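Side-chain contacts in uncharacterized protein (Acinetobacter baumannii, PDB 5D66), which is of unknown function but folds as an ankyrin repeat domain, a scaffold that in other proteins commonly serves to bind partner proteins: residues S71-A76 with H91-K96; T104-A109 with A124-N129; L140-L145 with S150-I155. One frame throughout, in Å; residues are numbered along the deposited sequence. Where two conformers were deposited one is given.

Contact 1. Residues S71-A76 with H91-K96; sequences SPYLYA and HGADLK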
loop_
_atom_site.group_PDB
_atom_site.type_symbol
_atom_site.label_atom_id
_atom_site.label_comp_id
_atom_site.label_asym_id
_atom_site.label_seq_id
_atom_site.Cartn_x
_atom_site.Cartn_y
_atom_site.Cartn_z
ATOM N N SER A 71 7.723 4.145 2.197
ATOM C CA SER A 71 8.612 2.993 2.355
ATOM C C SER A 71 8.397 2.053 1.207
ATOM O O SER A 71 7.343 2.094 0.527
ATOM C CB SER A 71 8.393 2.248 3.665
ATOM O OG SER A 71 7.100 1.653 3.640
ATOM N N PRO A 72 9.293 1.085 1.014
ATOM C CA PRO A 72 9.060 0.083 -0.039
ATOM C C PRO A 72 7.697 -0.630 0.103
ATOM O O PRO A 72 6.968 -0.759 -0.858
ATOM C CB PRO A 72 10.283 -0.839 0.048
ATOM C CG PRO A 72 11.360 0.130 0.527
ATOM C CD PRO A 72 10.682 1.057 1.479
ATOM N N TYR A 73 7.390 -1.086 1.320
ATOM C CA TYR A 73 6.100 -1.727 1.588
ATOM C C TYR A 73 4.936 -0.765 1.267
ATOM O O TYR A 73 3.982 -1.129 0.576
ATOM C CB TYR A 73 6.087 -2.196 3.046
ATOM C CG TYR A 73 4.695 -2.299 3.641
ATOM C CD1 TYR A 73 3.817 -3.281 3.234
ATOM C CD2 TYR A 73 4.258 -1.379 4.577
ATOM C CE1 TYR A 73 2.533 -3.348 3.797
ATOM C CE2 TYR A 73 2.998 -1.441 5.142
ATOM C CZ TYR A 73 2.121 -2.393 4.704
ATOM O OH TYR A 73 0.841 -2.465 5.225
ATOM N N LEU A 74 4.948 0.440 1.852
ATOM C CA LEU A 74 3.823 1.347 1.687
ATOM C C LEU A 74 3.584 1.710 0.233
ATOM O O LEU A 74 2.441 1.784 -0.229
ATOM C CB LEU A 74 3.980 2.595 2.533
ATOM C CG LEU A 74 3.842 2.420 4.000
ATOM C CD1 LEU A 74 4.449 3.620 4.757
ATOM C CD2 LEU A 74 2.378 2.318 4.383
ATOM N N TYR A 75 4.657 1.982 -0.498
ATOM C CA TYR A 75 4.582 2.407 -1.863
ATOM C C TYR A 75 4.124 1.230 -2.763
ATOM O O TYR A 75 3.289 1.398 -3.657
ATOM C CB TYR A 75 5.933 2.868 -2.372
ATOM C CG TYR A 75 5.928 3.551 -3.704
ATOM C CD1 TYR A 75 5.790 4.908 -3.777
ATOM C CD2 TYR A 75 6.081 2.859 -4.876
ATOM C CE1 TYR A 75 5.748 5.574 -4.996
ATOM C CE2 TYR A 75 6.055 3.495 -6.076
ATOM C CZ TYR A 75 5.903 4.867 -6.150
ATOM O OH TYR A 75 5.917 5.531 -7.371
ATOM N N ALA A 76 4.662 0.030 -2.541
ATOM C CA ALA A 76 4.255 -1.125 -3.345
ATOM C C ALA A 76 2.758 -1.373 -3.151
ATOM O O ALA A 76 2.045 -1.699 -4.119
ATOM C CB ALA A 76 5.052 -2.369 -3.023
ATOM N N HIS A 91 9.103 -10.174 4.682
ATOM C CA HIS A 91 10.375 -9.666 5.180
ATOM C C HIS A 91 10.190 -8.425 5.992
ATOM O O HIS A 91 10.935 -7.463 5.885
ATOM C CB HIS A 91 11.330 -9.407 4.036
ATOM C CG HIS A 91 11.777 -10.664 3.360
ATOM N ND1 HIS A 91 12.751 -11.509 3.864
ATOM C CD2 HIS A 91 11.248 -11.305 2.293
ATOM C CE1 HIS A 91 12.843 -12.562 3.070
ATOM N NE2 HIS A 91 11.946 -12.465 2.129
ATOM N N GLY A 92 9.203 -8.442 6.869
ATOM C CA GLY A 92 9.151 -7.496 7.959
ATOM C C GLY A 92 8.299 -6.260 7.756
ATOM O O GLY A 92 8.373 -5.336 8.595
ATOM N N ALA A 93 7.420 -6.233 6.770
ATOM C CA ALA A 93 6.563 -5.070 6.606
ATOM C C ALA A 93 5.851 -4.731 7.922
ATOM O O ALA A 93 5.257 -5.590 8.558
ATOM C CB ALA A 93 5.515 -5.383 5.545
ATOM N N ASP A 94 5.912 -3.451 8.295
ATOM C CA ASP A 94 5.223 -2.980 9.492
ATOM C C ASP A 94 3.810 -2.603 9.113
ATOM O O ASP A 94 3.603 -1.575 8.473
ATOM C CB ASP A 94 5.970 -1.777 10.053
ATOM C CG ASP A 94 5.306 -1.186 11.262
ATOM O OD1 ASP A 94 4.231 -1.688 11.661
ATOM O OD2 ASP A 94 5.870 -0.213 11.834
ATOM N N LEU A 95 2.841 -3.474 9.385
ATOM C CA LEU A 95 1.512 -3.259 8.916
ATOM C C LEU A 95 0.832 -2.083 9.575
ATOM O O LEU A 95 -0.230 -1.583 9.146
ATOM C CB LEU A 95 0.648 -4.525 9.053
ATOM C CG LEU A 95 1.229 -5.804 8.434
ATOM C CD1 LEU A 95 0.197 -6.887 8.585
ATOM C CD2 LEU A 95 1.683 -5.585 7.021
ATOM N N LYS A 96 1.389 -1.583 10.692
ATOM C CA LYS A 96 0.925 -0.404 11.385
ATOM C C LYS A 96 1.520 0.871 10.809
ATOM O O LYS A 96 1.125 1.984 11.213
ATOM C CB LYS A 96 1.211 -0.468 12.894
ATOM C CG LYS A 96 0.437 -1.588 13.576
ATOM C CD LYS A 96 0.807 -1.647 15.094
ATOM C CE LYS A 96 1.302 -2.996 15.568
ATOM N NZ LYS A 96 1.493 -3.003 17.047
HETATM O O HOH W 1 0.257 -0.215 6.768
#

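Contact 2. Residues T104-A109 with A124-N129; sequences TALIPA and AGVNVN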
loop_
_atom_site.group_PDB
_atom_site.type_symbol
_atom_site.label_atom_id
_atom_site.label_comp_id
_atom_site.label_asym_id
_atom_site.label_seq_id
_atom_site.Cartn_x
_atom_site.Cartn_y
_atom_site.Cartn_z
ATOM N N THR A 104 -2.604 3.404 6.140
ATOM C CA THR A 104 -1.945 2.160 5.889
ATOM C C THR A 104 -1.767 1.922 4.389
ATOM O O THR A 104 -2.300 2.668 3.582
ATOM C CB THR A 104 -2.802 1.022 6.439
ATOM O OG1 THR A 104 -4.007 1.028 5.666
ATOM C CG2 THR A 104 -3.102 1.107 7.898
ATOM N N ALA A 105 -1.058 0.860 4.024
ATOM C CA ALA A 105 -0.935 0.495 2.609
ATOM C C ALA A 105 -2.287 0.127 1.987
ATOM O O ALA A 105 -2.471 0.202 0.782
ATOM C CB ALA A 105 0.076 -0.639 2.434
ATOM N N LEU A 106 -3.208 -0.361 2.823
ATOM C CA LEU A 106 -4.506 -0.785 2.349
ATOM C C LEU A 106 -5.355 0.330 1.824
ATOM O O LEU A 106 -6.137 0.131 0.882
ATOM C CB LEU A 106 -5.243 -1.533 3.469
ATOM C CG LEU A 106 -6.617 -2.003 3.236
ATOM C CD1 LEU A 106 -6.663 -2.991 2.007
ATOM C CD2 LEU A 106 -7.192 -2.682 4.434
ATOM N N ILE A 107 -5.296 1.492 2.434
ATOM C CA ILE A 107 -6.199 2.600 2.072
ATOM C C ILE A 107 -5.956 3.041 0.608
ATOM O O ILE A 107 -6.928 3.077 -0.178
ATOM C CB ILE A 107 -6.176 3.738 3.086
ATOM C CG1 ILE A 107 -6.678 3.219 4.445
ATOM C CG2 ILE A 107 -7.090 4.859 2.567
ATOM C CD1 ILE A 107 -6.665 4.227 5.527
ATOM N N PRO A 108 -4.715 3.332 0.179
ATOM C CA PRO A 108 -4.519 3.686 -1.238
ATOM C C PRO A 108 -4.800 2.542 -2.171
ATOM O O PRO A 108 -5.257 2.750 -3.310
ATOM C CB PRO A 108 -3.082 4.187 -1.290
ATOM C CG PRO A 108 -2.416 3.551 -0.098
ATOM C CD PRO A 108 -3.491 3.608 0.952
ATOM N N ALA A 109 -4.555 1.291 -1.768
ATOM C CA ALA A 109 -4.870 0.151 -2.616
ATOM C C ALA A 109 -6.374 0.128 -2.891
ATOM O O ALA A 109 -6.817 -0.089 -4.037
ATOM C CB ALA A 109 -4.411 -1.113 -1.964
ATOM N N ALA A 124 -3.038 -10.352 5.087
ATOM C CA ALA A 124 -1.871 -10.149 5.906
ATOM C C ALA A 124 -2.147 -9.613 7.311
ATOM O O ALA A 124 -1.329 -9.764 8.198
ATOM C CB ALA A 124 -0.888 -9.195 5.209
ATOM N N GLY A 125 -3.301 -8.944 7.460
ATOM C CA GLY A 125 -3.686 -8.358 8.736
ATOM C C GLY A 125 -3.647 -6.879 8.827
ATOM O O GLY A 125 -3.710 -6.358 9.950
ATOM N N VAL A 126 -3.525 -6.130 7.741
ATOM C CA VAL A 126 -3.611 -4.667 7.869
ATOM C C VAL A 126 -4.978 -4.330 8.475
ATOM O O VAL A 126 -6.003 -4.863 8.051
ATOM C CB VAL A 126 -3.401 -4.000 6.495
ATOM C CG1 VAL A 126 -3.517 -2.484 6.653
ATOM C CG2 VAL A 126 -2.009 -4.312 5.920
ATOM N N ASN A 127 -5.006 -3.365 9.384
ATOM C CA ASN A 127 -6.227 -3.034 10.122
ATOM C C ASN A 127 -7.237 -2.378 9.178
ATOM O O ASN A 127 -7.065 -1.187 8.802
ATOM C CB ASN A 127 -5.848 -2.115 11.252
ATOM C CG ASN A 127 -7.041 -1.581 12.048
ATOM O OD1 ASN A 127 -8.187 -1.949 11.812
ATOM N ND2 ASN A 127 -6.760 -0.686 12.952
ATOM N N VAL A 128 -8.309 -3.070 8.857
ATOM C CA VAL A 128 -9.309 -2.541 7.953
ATOM C C VAL A 128 -9.992 -1.296 8.505
ATOM O O VAL A 128 -10.583 -0.514 7.740
ATOM C CB VAL A 128 -10.350 -3.603 7.563
ATOM C CG1 VAL A 128 -9.718 -4.696 6.732
ATOM C CG2 VAL A 128 -11.090 -4.141 8.744
ATOM N N ASN A 129 -9.998 -1.106 9.822
ATOM C CA ASN A 129 -10.667 0.022 10.449
ATOM C C ASN A 129 -9.778 1.281 10.676
ATOM O O ASN A 129 -10.207 2.234 11.287
ATOM C CB ASN A 129 -11.334 -0.398 11.755
ATOM C CG ASN A 129 -12.545 -1.267 11.506
ATOM O OD1 ASN A 129 -13.269 -1.104 10.520
ATOM N ND2 ASN A 129 -12.800 -2.199 12.408
HETATM O O HOH W 2 -6.391 0.231 6.575
#

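Contact 3. Residues L140-L145 with S150-I155; sequences LEAIIL and SNYQQI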
loop_
_atom_site.group_PDB
_atom_site.type_symbol
_atom_site.label_atom_id
_atom_site.label_comp_id
_atom_site.label_asym_id
_atom_site.label_seq_id
_atom_site.Cartn_x
_atom_site.Cartn_y
_atom_site.Cartn_z
ATOM N N LEU A 140 -14.368 3.948 3.135
ATOM C CA LEU A 140 -14.798 5.277 2.705
ATOM C C LEU A 140 -14.135 5.659 1.411
ATOM O O LEU A 140 -14.795 6.180 0.492
ATOM C CB LEU A 140 -14.592 6.311 3.788
ATOM C CG LEU A 140 -15.581 6.246 4.936
ATOM C CD1 LEU A 140 -15.074 6.962 6.165
ATOM C CD2 LEU A 140 -16.914 6.858 4.540
ATOM N N GLU A 141 -12.819 5.481 1.304
ATOM C CA GLU A 141 -12.165 5.834 0.028
ATOM C C GLU A 141 -12.657 5.007 -1.137
ATOM O O GLU A 141 -12.796 5.543 -2.236
ATOM C CB GLU A 141 -10.648 5.758 0.150
ATOM C CG GLU A 141 -10.075 6.813 1.087
ATOM C CD GLU A 141 -8.664 7.298 0.747
ATOM O OE1 GLU A 141 -8.174 7.013 -0.296
ATOM O OE2 GLU A 141 -8.072 8.023 1.557
ATOM N N ALA A 142 -12.885 3.718 -0.942
ATOM C CA ALA A 142 -13.369 2.915 -2.052
ATOM C C ALA A 142 -14.705 3.422 -2.587
ATOM O O ALA A 142 -14.974 3.360 -3.792
ATOM C CB ALA A 142 -13.504 1.483 -1.613
ATOM N N ILE A 143 -15.529 4.023 -1.711
ATOM C CA ILE A 143 -16.833 4.536 -2.104
ATOM C C ILE A 143 -16.673 5.923 -2.703
ATOM O O ILE A 143 -17.179 6.153 -3.830
ATOM C CB ILE A 143 -17.779 4.567 -0.888
ATOM C CG1 ILE A 143 -18.058 3.132 -0.371
ATOM C CG2 ILE A 143 -19.111 5.244 -1.260
ATOM C CD1 ILE A 143 -18.704 3.035 0.909
ATOM N N ILE A 144 -16.045 6.825 -1.971
ATOM C CA ILE A 144 -15.966 8.236 -2.380
ATOM C C ILE A 144 -15.094 8.456 -3.605
ATOM O O ILE A 144 -15.411 9.280 -4.451
ATOM C CB ILE A 144 -15.400 9.057 -1.195
ATOM C CG1 ILE A 144 -16.388 9.035 -0.012
ATOM C CG2 ILE A 144 -15.079 10.466 -1.613
ATOM C CD1 ILE A 144 -15.832 9.557 1.303
ATOM N N LEU A 145 -13.986 7.726 -3.694
ATOM C CA LEU A 145 -12.994 7.920 -4.738
ATOM C C LEU A 145 -13.035 6.876 -5.854
ATOM O O LEU A 145 -12.293 6.975 -6.824
ATOM C CB LEU A 145 -11.601 8.088 -4.112
ATOM C CG LEU A 145 -11.496 9.260 -3.172
ATOM C CD1 LEU A 145 -10.145 9.224 -2.465
ATOM C CD2 LEU A 145 -11.708 10.620 -3.877
ATOM N N SER A 150 -17.609 -2.564 -10.672
ATOM C CA SER A 150 -16.695 -3.709 -10.688
ATOM C C SER A 150 -15.716 -3.734 -9.533
ATOM O O SER A 150 -15.999 -4.305 -8.465
ATOM C CB SER A 150 -15.959 -3.726 -12.086
ATOM O OG SER A 150 -15.369 -2.400 -12.285
ATOM N N ASN A 151 -14.508 -3.229 -9.795
ATOM C CA ASN A 151 -13.425 -3.316 -8.837
ATOM C C ASN A 151 -13.804 -2.782 -7.479
ATOM O O ASN A 151 -13.418 -3.334 -6.450
ATOM C CB ASN A 151 -12.194 -2.452 -9.242
ATOM C CG ASN A 151 -11.558 -2.866 -10.518
ATOM O OD1 ASN A 151 -12.258 -3.248 -11.414
ATOM N ND2 ASN A 151 -10.237 -2.786 -10.618
ATOM N N TYR A 152 -14.507 -1.653 -7.464
ATOM C CA TYR A 152 -14.867 -1.044 -6.213
ATOM C C TYR A 152 -15.949 -1.802 -5.454
ATOM O O TYR A 152 -15.907 -1.881 -4.231
ATOM C CB TYR A 152 -15.233 0.454 -6.393
ATOM C CG TYR A 152 -13.994 1.247 -6.821
ATOM C CD1 TYR A 152 -13.058 1.571 -5.910
ATOM C CD2 TYR A 152 -13.754 1.558 -8.160
ATOM C CE1 TYR A 152 -11.929 2.225 -6.271
ATOM C CE2 TYR A 152 -12.583 2.216 -8.559
ATOM C CZ TYR A 152 -11.680 2.572 -7.564
ATOM O OH TYR A 152 -10.543 3.282 -7.929
ATOM N N GLN A 153 -16.917 -2.359 -6.190
ATOM C CA GLN A 153 -17.852 -3.283 -5.533
ATOM C C GLN A 153 -17.115 -4.474 -4.914
ATOM O O GLN A 153 -17.416 -4.868 -3.775
ATOM C CB GLN A 153 -18.882 -3.809 -6.523
ATOM C CG GLN A 153 -19.869 -2.767 -6.996
ATOM C CD GLN A 153 -20.754 -3.284 -8.110
ATOM O OE1 GLN A 153 -21.045 -4.454 -8.191
ATOM N NE2 GLN A 153 -21.125 -2.396 -8.995
ATOM N N GLN A 154 -16.133 -5.010 -5.640
ATOM C CA GLN A 154 -15.387 -6.196 -5.171
ATOM C C GLN A 154 -14.596 -5.809 -3.907
ATOM O O GLN A 154 -14.586 -6.569 -2.928
ATOM C CB GLN A 154 -14.470 -6.717 -6.270
ATOM C CG GLN A 154 -15.274 -7.292 -7.394
ATOM C CD GLN A 154 -14.509 -7.444 -8.700
ATOM O OE1 GLN A 154 -13.297 -7.241 -8.742
ATOM N NE2 GLN A 154 -15.202 -7.860 -9.742
ATOM N N ILE A 155 -13.996 -4.624 -3.899
ATOM C CA ILE A 155 -13.206 -4.154 -2.745
ATOM C C ILE A 155 -14.111 -3.893 -1.559
ATOM O O ILE A 155 -13.773 -4.250 -0.418
ATOM C CB ILE A 155 -12.393 -2.937 -3.154
ATOM C CG1 ILE A 155 -11.193 -3.393 -4.001
ATOM C CG2 ILE A 155 -11.947 -2.109 -1.960
ATOM C CD1 ILE A 155 -10.560 -2.362 -4.831
HETATM O O HOH W 3 -11.917 5.782 -9.375
#

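Contact 1. Residues S71-A76 with H91-K96
The ring of Tyr73 meets the loop at Ala93 face on: the methyl CB of Ala93 stands 3.5 Å above the ring plane, displaced from the middle toward the rim on the CD1 side. Its distance to the ring centroid and its direction, 27° off the ring normal, satisfy a CH-pi contact, and the shortest approach is Tyr73 CD1 to Ala93 CB at 3.6 Å. At the hydroxyl end a water lies at the edge, in the plane of the ring. Tyr73 OH donates to it at 2.8 Å, and the water in turn donates to Leu95 O, also at 2.8 Å, so the phenol reaches the loop backbone through one solvent molecule. Two more groups approach obliquely. The carbonyl Asp94 O comes to 3.4 Å from Tyr73 CE2, and the methyl Leu95 CD2 lies 3.7 Å from Tyr73 OH; the Leu95 side chain runs nearly perpendicular to that of Tyr73.

With CG of Tyr73 anti to the backbone N (chi1 154°), the ring swings out from the first turn of helix 72-79 and runs along residues 93-95. That turn is capped by Ser71, whose OG accepts from Leu74 N at a nearly straight 167°. On the loop side, Asp94 OD1 accepts from Lys96 N from above the carboxylate plane, forming an Asx turn, while the backbone amide of Asp94 is bound by Asn63 and its carbonyl by Ser97. Leu85 and Thr88 of helix 82-90 also touch the tyrosine. A side chain from the start of one helix thus packs against the loop that follows the next helix, 82-90, an arrangement characteristic of the helix-turn-helix-loop unit of ankyrin repeats.

Contact 2. Residues T104-A109 with A124-N129
Within the ankyrin fold this contact joins the residues leading into helix 106-111, and its first turn, to the loop after helix 115-124, and Val126 is its centre. The branch CG1 of Val126 does the touching: it lies 3.6 Å from Thr104 CB and 3.7 Å from Leu106 CB, so one methyl touches both side chains. Placing CG1 anti to the backbone N (chi1 179°) directs it at this pair, and the Thr104 and Val126 side chains lie alongside, pointing opposite ways. Further along, Leu106 CD2 makes a looser contact with Val128 CG1 at 4.0 Å.

No direct hydrogen bond crosses. Instead, one water bridges Thr104 OG1, 2.7 Å away, and Asn127 O, to which it donates at the same length. Thr104 OG1 also accepts a weak capping bond from Leu106 N, so the hydroxyl serves both helix start and water. The loop has its own supports: Gly125, at positive phi, ends helix 115-124 in a Schellman motif, and Asn127 OD1 accepts from Asn129 N at 2.8 Å in an Asx turn, the donor standing 49° out of the amide's carbonyl plane. Tyr73 of helix 72-79 packs on Val126, and Val118 on Leu106. A threonine just before a helix, here in the sequence Thr-Ala-Leu, is a hallmark of the ankyrin repeat.

Contact 3. Residues L140-L145 with S150-I155
In Tyr152, chi1 of -66° sets CG anti to the carbonyl carbon and beside the backbone N, which carries the ring across to the end of helix 138-144; in Ile155, one turn later, chi1 of -76° leaves the CG2 branch anti to the backbone N and aimed at the same alanine. That alanine, Ala142, receives both. Its methyl CB meets Ile155 CG2 at 3.9 Å, while its carbonyl oxygen O comes to 3.4 Å from Tyr152 CD1, approaching the ring obliquely. The Ala142 methyl is farther from the ring, 4.3 Å from CB to Tyr152 CD1.

Ala142 and Tyr152 also mark the closest backbone approach, with CA atoms 5.9 Å apart, a short separation consistent with the small alanine side chain. Helices 138-144 and 150-162 are consecutive in the chain and form a helical hairpin, the paired-helix element from which ankyrin domains are stacked; a short non-helical connection joins the two segments.

Toward the connection the contact becomes polar. A water donates to Leu145 O at 2.8 Å and to Tyr152 OH at 3.2 Å, tying the last residue of the first segment to the phenol without a direct bond between them. The tyrosine hydroxyl is also hydrogen-bonded to the backbone carbonyl of Glu111, which fixes the far end of the ring against the preceding part of the stack. Ile155 also packs against Val115 and Val118 of helix 115-124.

Contacts 1 and 2 join equivalent elements, the start of one helix and the loop after the next, and their centres are about 11 Å apart; contact 3 instead pairs two helices of a hairpin. Contact 2 is buried and almost wholly aliphatic, contact 1 is partly buried and centred on an aromatic face, and contact 3, whose centre lies about 15 Å from that of the chain, runs from buried methyls to an exposed end. In each, a single water supplies the polar link across. Contacts 1 and 2 touch directly, with Tyr73 OH 3.5 Å from Val126 CG2, and contact 2 meets contact 3 through Ile107 CG2 and Glu141 CD; contacts 1 and 3 do not meet.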